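PDB 3AGK: peptide chain release factor subunit 1, which probably recognises the stop codons UAA, UAG and UGA on the ribosome and directs release of the finished polypeptide, ending translation. Local coordinates for residues K200-E205 with Q232-G237; V218-I223 with V273-M278; V119-T124 with T130-D135; E287-H292 with G298-G303. All blocks are in the same frame, centred on the assembly; numbering follows the deposited sequence.

How the contacts relate
Contacts 1 and 2 belong to the middle eRF1 domain, contact 3 to the first and contact 4 to the third. In the middle domain strand 219-226 follows helix 188-215 and precedes helix 230-236 in the chain, so it links the two helices of contact 1, and it supplies one side of contact 2; the two centres are 20 Å apart. Contacts 2 and 4 share helix 277-294, which carries the chain from one domain to the next, with centres 29 Å apart. Contact 3 comes within about 5 Å of contact 2 by nearest atoms, but its centre is 44 Å from that of contact 4. The loop ahead of helix 188-215, which in this family carries the GGQ motif, is not modelled.

Contact 1 of 4, residues K200-E205 with Q232-G237; sequences KKVGEE and QEFVEG
G203 presents its backbone N to the F234 ring from a helical turn tied by the bond E204 N to K200 O, 2.8 Å long. G203 N lies at the ring's edge, near its plane, 3.8 Å from F234 CE1, while G203 CA is 4.0 Å from F234 CZ; the ring meets the helix backbone itself at G203. V202 adds a methyl, its CG1 meeting F234 CE1 at 3.8 Å from an oblique direction. The ring reaches this place because CG of F234 stands anti to the backbone N (chi1 179°), extending the phenyl away from its own helix. Helices 188-215 and 230-236 are joined through strand 219-226, and both pack on the mixed sheet of eRF1 domain 2: V202 rests on I146 and A153, F234 on V148. L240, in the loop after the shorter helix, also touches F234. An alanine here would remove the ring and would probably open a gap between the two helices, leaving V202 CG1 and the bare backbone at G203 without their apolar neighbour. At the end of the shorter helix, G237 N bonds to E233 O at 3.1 Å.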
loop_
_atom_site.group_PDB
_atom_site.type_symbol
_atom_site.label_atom_id
_atom_site.label_comp_id
_atom_site.label_asym_id
_atom_site.label_seq_id
_atom_site.Cartn_x
_atom_site.Cartn_y
_atom_site.Cartn_z
ATOM N N LYS A 200 -7.276 23.844 -11.392
ATOM C CA LYS A 200 -5.828 23.790 -11.552
ATOM C C LYS A 200 -5.155 23.298 -10.282
ATOM O O LYS A 200 -4.208 22.527 -10.347
ATOM C CB LYS A 200 -5.248 25.157 -11.964
ATOM C CG LYS A 200 -5.376 25.452 -13.462
ATOM C CD LYS A 200 -5.209 26.955 -13.783
ATOM C CE LYS A 200 -5.527 27.218 -15.255
ATOM N NZ LYS A 200 -5.418 28.651 -15.652
ATOM N N LYS A 201 -5.628 23.775 -9.135
ATOM C CA LYS A 201 -5.161 23.270 -7.849
ATOM C C LYS A 201 -5.404 21.741 -7.744
ATOM O O LYS A 201 -4.499 20.987 -7.418
ATOM C CB LYS A 201 -5.864 24.009 -6.710
ATOM C CG LYS A 201 -5.233 23.830 -5.332
ATOM C CD LYS A 201 -6.106 24.458 -4.233
ATOM C CE LYS A 201 -6.813 25.727 -4.727
ATOM N NZ LYS A 201 -7.919 26.198 -3.817
ATOM N N VAL A 202 -6.627 21.298 -8.031
ATOM C CA VAL A 202 -6.955 19.872 -8.012
ATOM C C VAL A 202 -6.066 19.109 -8.985
ATOM O O VAL A 202 -5.484 18.077 -8.631
ATOM C CB VAL A 202 -8.436 19.640 -8.357
ATOM C CG1 VAL A 202 -8.805 18.112 -8.332
ATOM C CG2 VAL A 202 -9.311 20.432 -7.391
ATOM N N GLY A 203 -5.949 19.631 -10.203
ATOM C CA GLY A 203 -5.096 19.034 -11.218
ATOM C C GLY A 203 -3.656 18.872 -10.776
ATOM O O GLY A 203 -3.071 17.793 -10.914
ATOM N N GLU A 204 -3.080 19.952 -10.246
ATOM C CA GLU A 204 -1.721 19.913 -9.705
ATOM C C GLU A 204 -1.556 18.956 -8.523
ATOM O O GLU A 204 -0.605 18.176 -8.465
ATOM C CB GLU A 204 -1.286 21.313 -9.280
ATOM C CG GLU A 204 -0.829 22.175 -10.434
ATOM C CD GLU A 204 -0.602 23.620 -10.008
ATOM O OE1 GLU A 204 -0.533 23.856 -8.780
ATOM O OE2 GLU A 204 -0.518 24.499 -10.898
ATOM N N GLU A 205 -2.475 19.043 -7.571
ATOM C CA GLU A 205 -2.468 18.152 -6.432
ATOM C C GLU A 205 -2.527 16.677 -6.894
ATOM O O GLU A 205 -1.694 15.865 -6.499
ATOM C CB GLU A 205 -3.648 18.475 -5.527
ATOM C CG GLU A 205 -3.516 17.875 -4.169
ATOM C CD GLU A 205 -2.272 18.367 -3.460
ATOM O OE1 GLU A 205 -1.259 17.628 -3.457
ATOM O OE2 GLU A 205 -2.310 19.500 -2.921
ATOM N N GLN A 232 -16.765 16.382 -15.940
ATOM C CA GLN A 232 -16.622 16.474 -17.393
ATOM C C GLN A 232 -15.759 17.694 -17.756
ATOM O O GLN A 232 -14.838 17.601 -18.579
ATOM C CB GLN A 232 -17.992 16.585 -18.087
ATOM C CG GLN A 232 -18.908 15.366 -17.903
ATOM C CD GLN A 232 -20.011 15.290 -18.955
ATOM O OE1 GLN A 232 -19.979 16.023 -19.946
ATOM N NE2 GLN A 232 -20.989 14.397 -18.745
ATOM N N GLU A 233 -16.055 18.831 -17.126
ATOM C CA GLU A 233 -15.268 20.041 -17.336
ATOM C C GLU A 233 -13.821 19.790 -16.921
ATOM O O GLU A 233 -12.884 20.124 -17.648
ATOM C CB GLU A 233 -15.884 21.231 -16.572
ATOM C CG GLU A 233 -17.312 21.580 -17.052
ATOM C CD GLU A 233 -17.995 22.731 -16.282
ATOM O OE1 GLU A 233 -17.616 23.036 -15.128
ATOM O OE2 GLU A 233 -18.942 23.320 -16.847
ATOM N N PHE A 234 -13.639 19.162 -15.769
ATOM C CA PHE A 234 -12.297 18.913 -15.245
ATOM C C PHE A 234 -11.469 18.076 -16.212
ATOM O O PHE A 234 -10.282 18.338 -16.426
ATOM C CB PHE A 234 -12.388 18.186 -13.901
ATOM C CG PHE A 234 -11.056 17.859 -13.305
ATOM C CD1 PHE A 234 -10.285 18.856 -12.700
ATOM C CD2 PHE A 234 -10.573 16.556 -13.337
ATOM C CE1 PHE A 234 -9.045 18.565 -12.138
ATOM C CE2 PHE A 234 -9.347 16.252 -12.780
ATOM C CZ PHE A 234 -8.576 17.262 -12.177
ATOM N N VAL A 235 -12.100 17.056 -16.786
ATOM C CA VAL A 235 -11.400 16.152 -17.679
ATOM C C VAL A 235 -11.118 16.777 -19.044
ATOM O O VAL A 235 -10.071 16.555 -19.646
ATOM C CB VAL A 235 -12.156 14.805 -17.827
ATOM C CG1 VAL A 235 -11.742 14.111 -19.074
ATOM C CG2 VAL A 235 -11.857 13.929 -16.626
ATOM N N GLU A 236 -12.034 17.591 -19.527
ATOM C CA GLU A 236 -11.831 18.208 -20.835
ATOM C C GLU A 236 -10.766 19.317 -20.850
ATOM O O GLU A 236 -10.187 19.604 -21.893
ATOM C CB GLU A 236 -13.154 18.733 -21.373
ATOM C CG GLU A 236 -14.165 17.635 -21.631
ATOM C CD GLU A 236 -15.493 18.184 -22.117
ATOM O OE1 GLU A 236 -15.774 19.380 -21.858
ATOM O OE2 GLU A 236 -16.251 17.420 -22.753
ATOM N N GLY A 237 -10.519 19.939 -19.700
ATOM C CA GLY A 237 -9.525 20.992 -19.595
ATOM C C GLY A 237 -8.114 20.440 -19.458
ATOM O O GLY A 237 -7.899 19.241 -19.630
#

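Contact 2 of 4, residues V218-I223 with V273-M278; sequences VLKGVI and VVEAQM
I223 and V273 make the apolar half of this contact, methyl against methyl. CD1 of I223 lies 3.9 Å from V273 CG1, and I223 CG1 follows at 4.1 Å from the same methyl, so one branch of the valine meets both carbons of the isoleucine's longer branch. That branch of the valine is nearly eclipsed with its own backbone N (chi1 11°), an unfavourable rotation. I223 also touches I143 of the adjacent strand and A270.

The second half is polar in character but has no bond across it. The carboxylate oxygen E275 OE2 lies 3.8 Å from K220 CB, at the root of the lysine. A bend at chi2 (80°) folds the glutamate there, whereas the K220 chain, itself bent at two torsions, carries its amine away, leaving K220 NZ 5.4 Å from E275 OE2.

Backbone bonds shape the turn that delivers V273 and E275. A276 N reaches V273 O at 3.3 Å and Q277 N reaches V274 O at 3.0 Å, a short 3-10 segment running into helix 277-294; R280 NH2 is a second donor to V273 O. The turn lies against strand 219-226, an interior strand of the mixed sheet of eRF1 domain 2, where the chain leaves for domain 3.

With methyl packing at one end and opposite charges held apart at the other, the join rests on shape and perhaps a modest long-range attraction, not on a salt bridge or any directional bond.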
loop_
_atom_site.group_PDB
_atom_site.type_symbol
_atom_site.label_atom_id
_atom_site.label_comp_id
_atom_site.label_asym_id
_atom_site.label_seq_id
_atom_site.Cartn_x
_atom_site.Cartn_y
_atom_site.Cartn_z
ATOM N N VAL A 218 3.226 1.315 -11.242
ATOM C CA VAL A 218 2.276 0.876 -10.237
ATOM C C VAL A 218 0.836 1.319 -10.526
ATOM O O VAL A 218 -0.118 0.576 -10.269
ATOM C CB VAL A 218 2.682 1.439 -8.872
ATOM C CG1 VAL A 218 1.568 1.253 -7.877
ATOM C CG2 VAL A 218 3.966 0.783 -8.397
ATOM N N LEU A 219 0.672 2.540 -11.030
ATOM C CA LEU A 219 -0.663 3.056 -11.319
ATOM C C LEU A 219 -1.130 2.554 -12.669
ATOM O O LEU A 219 -0.483 2.807 -13.680
ATOM C CB LEU A 219 -0.685 4.591 -11.313
ATOM C CG LEU A 219 -2.037 5.265 -11.053
ATOM C CD1 LEU A 219 -2.538 4.907 -9.651
ATOM C CD2 LEU A 219 -1.943 6.808 -11.205
ATOM N N LYS A 220 -2.268 1.867 -12.685
ATOM C CA LYS A 220 -2.819 1.338 -13.927
ATOM C C LYS A 220 -3.985 2.159 -14.485
ATOM O O LYS A 220 -4.323 2.051 -15.662
ATOM C CB LYS A 220 -3.236 -0.126 -13.746
ATOM C CG LYS A 220 -2.054 -1.068 -13.524
ATOM C CD LYS A 220 -1.308 -1.373 -14.820
ATOM C CE LYS A 220 -1.611 -2.800 -15.304
ATOM N NZ LYS A 220 -0.901 -3.173 -16.567
ATOM N N GLY A 221 -4.602 2.981 -13.647
ATOM C CA GLY A 221 -5.741 3.752 -14.102
ATOM C C GLY A 221 -6.152 4.848 -13.155
ATOM O O GLY A 221 -5.690 4.893 -12.012
ATOM N N VAL A 222 -7.038 5.723 -13.629
ATOM C CA VAL A 222 -7.583 6.793 -12.796
ATOM C C VAL A 222 -9.066 6.888 -13.032
ATOM O O VAL A 222 -9.525 6.929 -14.173
ATOM C CB VAL A 222 -6.931 8.158 -13.108
ATOM C CG1 VAL A 222 -7.565 9.288 -12.251
ATOM C CG2 VAL A 222 -5.415 8.072 -12.892
ATOM N N ILE A 223 -9.830 6.880 -11.954
ATOM C CA ILE A 223 -11.258 7.098 -12.064
ATOM C C ILE A 223 -11.520 8.555 -11.731
ATOM O O ILE A 223 -11.048 9.069 -10.700
ATOM C CB ILE A 223 -12.030 6.213 -11.076
ATOM C CG1 ILE A 223 -11.884 4.733 -11.455
ATOM C CG2 ILE A 223 -13.506 6.611 -11.046
ATOM C CD1 ILE A 223 -12.314 3.780 -10.345
ATOM N N VAL A 273 -13.674 -1.095 -14.526
ATOM C CA VAL A 273 -12.261 -1.174 -14.156
ATOM C C VAL A 273 -11.927 -2.451 -13.373
ATOM O O VAL A 273 -12.466 -2.705 -12.297
ATOM C CB VAL A 273 -11.709 0.142 -13.514
ATOM C CG1 VAL A 273 -12.825 1.110 -13.165
ATOM C CG2 VAL A 273 -10.765 -0.133 -12.337
ATOM N N VAL A 274 -11.037 -3.248 -13.951
ATOM C CA VAL A 274 -10.770 -4.613 -13.496
ATOM C C VAL A 274 -10.017 -4.641 -12.173
ATOM O O VAL A 274 -10.269 -5.501 -11.327
ATOM C CB VAL A 274 -9.904 -5.362 -14.522
ATOM C CG1 VAL A 274 -9.414 -6.661 -13.942
ATOM C CG2 VAL A 274 -10.685 -5.601 -15.789
ATOM N N GLU A 275 -9.082 -3.703 -12.020
ATOM C CA GLU A 275 -8.256 -3.598 -10.822
ATOM C C GLU A 275 -9.097 -3.266 -9.586
ATOM O O GLU A 275 -8.608 -3.280 -8.464
ATOM C CB GLU A 275 -7.167 -2.534 -11.023
ATOM C CG GLU A 275 -6.115 -2.868 -12.078
ATOM C CD GLU A 275 -6.592 -2.607 -13.500
ATOM O OE1 GLU A 275 -7.740 -2.146 -13.691
ATOM O OE2 GLU A 275 -5.807 -2.862 -14.438
ATOM N N ALA A 276 -10.370 -2.960 -9.800
ATOM C CA ALA A 276 -11.266 -2.643 -8.697
ATOM C C ALA A 276 -12.132 -3.833 -8.251
ATOM O O ALA A 276 -12.925 -3.703 -7.320
ATOM C CB ALA A 276 -12.153 -1.472 -9.080
ATOM N N GLN A 277 -11.990 -4.989 -8.899
ATOM C CA GLN A 277 -12.858 -6.131 -8.583
ATOM C C GLN A 277 -12.598 -6.709 -7.188
ATOM O O GLN A 277 -13.527 -7.108 -6.468
ATOM C CB GLN A 277 -12.749 -7.229 -9.650
ATOM C CG GLN A 277 -13.898 -8.232 -9.597
ATOM C CD GLN A 277 -15.252 -7.543 -9.703
ATOM O OE1 GLN A 277 -15.493 -6.756 -10.622
ATOM N NE2 GLN A 277 -16.129 -7.817 -8.751
ATOM N N MET A 278 -11.331 -6.750 -6.798
ATOM C CA MET A 278 -10.998 -7.305 -5.507
ATOM C C MET A 278 -11.677 -6.522 -4.375
ATOM O O MET A 278 -12.177 -7.108 -3.412
ATOM C CB MET A 278 -9.491 -7.344 -5.330
ATOM C CG MET A 278 -9.045 -8.044 -4.081
ATOM S SD MET A 278 -7.250 -8.217 -4.019
ATOM C CE MET A 278 -6.995 -8.179 -2.252
#

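Contact 3 of 4, residues V119-T124 with T130-D135; sequences VFYYRT and TDFLED
F132 points its ring at Y121 and V119, tying the short, weakly bonded helix 131-134 to an outer strand (121-125) of the four-stranded antiparallel sheet in eRF1 domain 1, the domain that in this family reads the stop codon. F132 gives up more surface than either partner. Its ring meets the tyrosine in a T-shaped (edge-to-face) pair, centroids 5.2 Å apart and planes at 63°: the far corner of the phenylalanine, CZ, stands over one face of Y121, 3.6 Å from its CD1. The approach is off-centre, since F132 CE1 hangs above the rim and nearest to Y121 CG, at 4.0 Å. Y121 can offer that face because its CG lies anti to the backbone N (chi1 -172°). Its backbone is bonded to that of Y38 in the neighbouring strand, which fixes the strand in the sheet.

V119, just ahead of the strand, adds a methyl, CG1 lying 3.6 Å from F132 CE2 and approaching the ring obliquely. The ring of Y38 also meets F132. A serine in place of F132 would probably leave the face of Y121 without its stacking partner and V119 CG1 with nothing to pack on from this helix. The turn that carries the ring is pinned at T130 O, which L133 N (2.7 Å) and E134 N (3.2 Å) reach from opposite faces of the carbonyl plane.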
loop_
_atom_site.group_PDB
_atom_site.type_symbol
_atom_site.label_atom_id
_atom_site.label_comp_id
_atom_site.label_asym_id
_atom_site.label_seq_id
_atom_site.Cartn_x
_atom_site.Cartn_y
_atom_site.Cartn_z
ATOM N N VAL A 119 20.087 2.307 -7.979
ATOM C CA VAL A 119 20.517 3.527 -7.295
ATOM C C VAL A 119 21.094 3.256 -5.909
ATOM O O VAL A 119 20.392 2.817 -4.989
ATOM C CB VAL A 119 19.393 4.584 -7.214
ATOM C CG1 VAL A 119 18.049 3.937 -6.985
ATOM C CG2 VAL A 119 19.701 5.631 -6.122
ATOM N N PHE A 120 22.391 3.505 -5.771
ATOM C CA PHE A 120 23.041 3.357 -4.476
ATOM C C PHE A 120 22.332 4.234 -3.467
ATOM O O PHE A 120 21.894 5.330 -3.794
ATOM C CB PHE A 120 24.515 3.740 -4.553
ATOM C CG PHE A 120 25.210 3.717 -3.226
ATOM C CD1 PHE A 120 25.651 2.528 -2.684
ATOM C CD2 PHE A 120 25.430 4.891 -2.523
ATOM C CE1 PHE A 120 26.300 2.496 -1.458
ATOM C CE2 PHE A 120 26.080 4.871 -1.301
ATOM C CZ PHE A 120 26.516 3.677 -0.768
ATOM N N TYR A 121 22.201 3.755 -2.244
ATOM C CA TYR A 121 21.537 4.547 -1.229
ATOM C C TYR A 121 22.131 4.163 0.111
ATOM O O TYR A 121 22.352 2.982 0.384
ATOM C CB TYR A 121 20.035 4.272 -1.263
ATOM C CG TYR A 121 19.193 5.171 -0.386
ATOM C CD1 TYR A 121 18.694 6.376 -0.871
ATOM C CD2 TYR A 121 18.872 4.809 0.914
ATOM C CE1 TYR A 121 17.910 7.206 -0.076
ATOM C CE2 TYR A 121 18.084 5.628 1.716
ATOM C CZ TYR A 121 17.610 6.826 1.213
ATOM O OH TYR A 121 16.829 7.638 1.995
ATOM N N TYR A 122 22.424 5.165 0.928
ATOM C CA TYR A 122 22.919 4.932 2.273
ATOM C C TYR A 122 22.177 5.858 3.203
ATOM O O TYR A 122 22.025 7.045 2.911
ATOM C CB TYR A 122 24.416 5.217 2.372
ATOM C CG TYR A 122 24.881 5.410 3.808
ATOM C CD1 TYR A 122 25.190 4.326 4.603
ATOM C CD2 TYR A 122 24.980 6.681 4.373
ATOM C CE1 TYR A 122 25.601 4.485 5.914
ATOM C CE2 TYR A 122 25.395 6.851 5.691
ATOM C CZ TYR A 122 25.705 5.740 6.449
ATOM O OH TYR A 122 26.114 5.863 7.753
ATOM N N ARG A 123 21.719 5.350 4.335
ATOM C CA ARG A 123 21.046 6.253 5.253
ATOM C C ARG A 123 21.016 5.775 6.696
ATOM O O ARG A 123 21.029 4.577 6.973
ATOM C CB ARG A 123 19.635 6.548 4.750
ATOM C CG ARG A 123 18.953 7.674 5.466
ATOM C CD ARG A 123 17.950 8.308 4.540
ATOM N NE ARG A 123 17.860 9.741 4.762
ATOM C CZ ARG A 123 16.808 10.345 5.301
ATOM N NH1 ARG A 123 15.749 9.629 5.648
ATOM N NH2 ARG A 123 16.813 11.658 5.477
ATOM N N THR A 124 21.008 6.733 7.616
ATOM C CA THR A 124 20.759 6.425 9.014
ATOM C C THR A 124 19.508 7.166 9.437
ATOM O O THR A 124 19.400 8.370 9.249
ATOM C CB THR A 124 21.943 6.789 9.914
ATOM O OG1 THR A 124 22.334 8.148 9.682
ATOM C CG2 THR A 124 23.104 5.875 9.623
ATOM N N THR A 130 12.697 1.329 3.295
ATOM C CA THR A 130 12.330 0.125 2.565
ATOM C C THR A 130 11.815 0.504 1.189
ATOM O O THR A 130 11.548 -0.363 0.346
ATOM C CB THR A 130 11.236 -0.624 3.306
ATOM O OG1 THR A 130 9.962 -0.234 2.786
ATOM C CG2 THR A 130 11.286 -0.296 4.787
ATOM N N ASP A 131 11.672 1.812 0.991
ATOM C CA ASP A 131 11.192 2.401 -0.246
ATOM C C ASP A 131 11.253 1.490 -1.452
ATOM O O ASP A 131 10.238 0.987 -1.912
ATOM C CB ASP A 131 11.995 3.671 -0.566
ATOM C CG ASP A 131 11.585 4.854 0.281
ATOM O OD1 ASP A 131 10.896 4.635 1.297
ATOM O OD2 ASP A 131 11.955 5.999 -0.069
ATOM N N PHE A 132 12.463 1.311 -1.969
ATOM C CA PHE A 132 12.681 0.668 -3.255
ATOM C C PHE A 132 12.128 -0.750 -3.265
ATOM O O PHE A 132 11.670 -1.238 -4.299
ATOM C CB PHE A 132 14.176 0.640 -3.594
ATOM C CG PHE A 132 14.930 1.909 -3.216
ATOM C CD1 PHE A 132 15.114 2.264 -1.885
ATOM C CD2 PHE A 132 15.484 2.719 -4.194
ATOM C CE1 PHE A 132 15.814 3.390 -1.545
ATOM C CE2 PHE A 132 16.184 3.859 -3.853
ATOM C CZ PHE A 132 16.350 4.192 -2.529
ATOM N N LEU A 133 12.155 -1.398 -2.105
ATOM C CA LEU A 133 11.794 -2.815 -1.994
ATOM C C LEU A 133 10.292 -3.030 -2.070
ATOM O O LEU A 133 9.818 -4.004 -2.665
ATOM C CB LEU A 133 12.325 -3.386 -0.683
ATOM C CG LEU A 133 13.844 -3.317 -0.526
ATOM C CD1 LEU A 133 14.277 -3.657 0.904
ATOM C CD2 LEU A 133 14.514 -4.240 -1.538
ATOM N N GLU A 134 9.545 -2.121 -1.452
ATOM C CA GLU A 134 8.089 -2.211 -1.454
ATOM C C GLU A 134 7.513 -2.084 -2.854
ATOM O O GLU A 134 6.414 -2.559 -3.119
ATOM C CB GLU A 134 7.472 -1.151 -0.545
ATOM C CG GLU A 134 7.878 -1.274 0.906
ATOM C CD GLU A 134 6.905 -0.576 1.835
ATOM O OE1 GLU A 134 7.271 0.481 2.402
ATOM O OE2 GLU A 134 5.772 -1.091 1.994
ATOM N N ASP A 135 8.267 -1.456 -3.750
ATOM C CA ASP A 135 7.783 -1.211 -5.104
ATOM C C ASP A 135 7.784 -2.446 -6.010
ATOM O O ASP A 135 7.079 -2.475 -7.024
ATOM C CB ASP A 135 8.571 -0.070 -5.744
ATOM C CG ASP A 135 8.112 1.294 -5.262
ATOM O OD1 ASP A 135 8.944 2.220 -5.223
ATOM O OD2 ASP A 135 6.917 1.436 -4.921
#

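Contact 4 of 4, residues E287-H292 with G298-G303; sequences EEFKLH and GMIVYG
I300 sits against F289 and H292, one helical turn apart, where helix 277-294 of eRF1 domain 3 turns through a short loop into strand 300-302, an edge strand of the domain's mixed sheet. Apolar contacts come first. The I300 CG2 methyl lies 3.6 Å from H292 CB and 3.8 Å from F289 CD1, lying between the two side chains; I300 CD1 reaches on to F289 CE1 at 4.1 Å. CG1 takes the hindered place between backbone N and carbonyl carbon (chi1 62°), which turns CG2 to the helix. F289 is buried, makes an edge-to-face pair with F359 and also touches W354. M299 and V301 bond by their backbones to strand 362-366.

The other interaction is a CH-pi contact. M299 sets its CB over one face of the H292 imidazole, 3.8 Å from the ring centroid and 28° off the normal; beyond CG the chain leads away. The CB is displaced to the rim, closest to H292 ND1 at 3.4 Å. In the plane of the same imidazole, at its edge, lies E288 OE2, a carboxylate oxygen that is salt-bridged to K317 NZ.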
loop_
_atom_site.group_PDB
_atom_site.type_symbol
_atom_site.label_atom_id
_atom_site.label_comp_id
_atom_site.label_asym_id
_atom_site.label_seq_id
_atom_site.Cartn_x
_atom_site.Cartn_y
_atom_site.Cartn_z
ATOM N N GLU A 287 -21.683 -6.978 2.537
ATOM C CA GLU A 287 -23.102 -6.679 2.399
ATOM C C GLU A 287 -23.973 -7.933 2.334
ATOM O O GLU A 287 -25.021 -7.996 2.978
ATOM C CB GLU A 287 -23.349 -5.787 1.183
ATOM C CG GLU A 287 -22.751 -4.402 1.330
ATOM C CD GLU A 287 -22.918 -3.563 0.075
ATOM O OE1 GLU A 287 -22.437 -2.406 0.065
ATOM O OE2 GLU A 287 -23.525 -4.067 -0.901
ATOM N N GLU A 288 -23.554 -8.926 1.559
ATOM C CA GLU A 288 -24.290 -10.183 1.519
ATOM C C GLU A 288 -24.389 -10.794 2.927
ATOM O O GLU A 288 -25.457 -11.222 3.356
ATOM C CB GLU A 288 -23.632 -11.172 0.559
ATOM C CG GLU A 288 -24.305 -12.533 0.513
ATOM C CD GLU A 288 -23.654 -13.486 -0.482
ATOM O OE1 GLU A 288 -22.612 -13.128 -1.069
ATOM O OE2 GLU A 288 -24.182 -14.602 -0.672
ATOM N N PHE A 289 -23.264 -10.814 3.636
ATOM C CA PHE A 289 -23.217 -11.311 5.000
ATOM C C PHE A 289 -24.241 -10.567 5.867
ATOM O O PHE A 289 -24.987 -11.182 6.621
ATOM C CB PHE A 289 -21.780 -11.191 5.553
ATOM C CG PHE A 289 -21.652 -11.465 7.037
ATOM C CD1 PHE A 289 -21.833 -12.740 7.547
ATOM C CD2 PHE A 289 -21.329 -10.442 7.918
ATOM C CE1 PHE A 289 -21.712 -12.993 8.908
ATOM C CE2 PHE A 289 -21.198 -10.684 9.274
ATOM C CZ PHE A 289 -21.385 -11.966 9.774
ATOM N N LYS A 290 -24.293 -9.244 5.744
ATOM C CA LYS A 290 -25.167 -8.458 6.609
ATOM C C LYS A 290 -26.645 -8.639 6.266
ATOM O O LYS A 290 -27.491 -8.673 7.154
ATOM C CB LYS A 290 -24.776 -6.984 6.588
ATOM C CG LYS A 290 -24.986 -6.299 7.926
ATOM C CD LYS A 290 -26.442 -6.430 8.403
ATOM C CE LYS A 290 -26.556 -6.480 9.917
ATOM N NZ LYS A 290 -27.922 -6.892 10.349
ATOM N N LEU A 291 -26.940 -8.771 4.979
ATOM C CA LEU A 291 -28.288 -9.054 4.496
ATOM C C LEU A 291 -28.850 -10.363 5.083
ATOM O O LEU A 291 -30.012 -10.434 5.485
ATOM C CB LEU A 291 -28.270 -9.126 2.965
ATOM C CG LEU A 291 -29.496 -8.682 2.167
ATOM C CD1 LEU A 291 -30.081 -7.409 2.753
ATOM C CD2 LEU A 291 -29.139 -8.482 0.695
ATOM N N HIS A 292 -28.022 -11.399 5.127
ATOM C CA HIS A 292 -28.429 -12.656 5.742
ATOM C C HIS A 292 -28.702 -12.455 7.232
ATOM O O HIS A 292 -29.676 -12.988 7.768
ATOM C CB HIS A 292 -27.371 -13.751 5.541
ATOM C CG HIS A 292 -27.216 -14.197 4.119
ATOM N ND1 HIS A 292 -28.216 -14.848 3.427
ATOM C CD2 HIS A 292 -26.169 -14.101 3.265
ATOM C CE1 HIS A 292 -27.797 -15.123 2.204
ATOM N NE2 HIS A 292 -26.555 -14.681 2.081
ATOM N N GLY A 298 -30.261 -17.627 8.328
ATOM C CA GLY A 298 -29.511 -18.806 8.728
ATOM C C GLY A 298 -28.443 -19.220 7.728
ATOM O O GLY A 298 -27.818 -20.273 7.867
ATOM N N MET A 299 -28.224 -18.390 6.715
ATOM C CA MET A 299 -27.260 -18.713 5.667
ATOM C C MET A 299 -25.841 -18.237 6.017
ATOM O O MET A 299 -25.029 -17.957 5.135
ATOM C CB MET A 299 -27.711 -18.100 4.342
ATOM C CG MET A 299 -27.491 -18.994 3.137
ATOM S SD MET A 299 -28.441 -20.526 3.222
ATOM C CE MET A 299 -27.908 -21.314 1.710
ATOM N N ILE A 300 -25.557 -18.137 7.308
ATOM C CA ILE A 300 -24.242 -17.727 7.773
ATOM C C ILE A 300 -23.822 -18.531 8.996
ATOM O O ILE A 300 -24.637 -19.196 9.639
ATOM C CB ILE A 300 -24.217 -16.248 8.179
ATOM C CG1 ILE A 300 -25.188 -16.025 9.339
ATOM C CG2 ILE A 300 -24.513 -15.329 6.982
ATOM C CD1 ILE A 300 -25.441 -14.582 9.601
ATOM N N VAL A 301 -22.541 -18.455 9.319
ATOM C CA VAL A 301 -21.999 -19.190 10.447
ATOM C C VAL A 301 -20.944 -18.302 11.096
ATOM O O VAL A 301 -20.282 -17.520 10.417
ATOM C CB VAL A 301 -21.362 -20.506 9.979
ATOM C CG1 VAL A 301 -20.272 -20.223 8.936
ATOM C CG2 VAL A 301 -20.823 -21.303 11.152
ATOM N N TYR A 302 -20.817 -18.390 12.414
ATOM C CA TYR A 302 -19.766 -17.672 13.124
ATOM C C TYR A 302 -19.495 -18.398 14.425
ATOM O O TYR A 302 -20.263 -19.280 14.816
ATOM C CB TYR A 302 -20.139 -16.204 13.369
ATOM C CG TYR A 302 -21.564 -15.978 13.827
ATOM C CD1 TYR A 302 -21.892 -15.948 15.189
ATOM C CD2 TYR A 302 -22.585 -15.784 12.898
ATOM C CE1 TYR A 302 -23.206 -15.751 15.610
ATOM C CE2 TYR A 302 -23.897 -15.575 13.300
ATOM C CZ TYR A 302 -24.205 -15.554 14.656
ATOM O OH TYR A 302 -25.516 -15.344 15.039
ATOM N N GLY A 303 -18.405 -18.024 15.088
ATOM C CA GLY A 303 -17.915 -18.759 16.242
ATOM C C GLY A 303 -16.976 -19.812 15.692
ATOM O O GLY A 303 -17.336 -20.528 14.749
#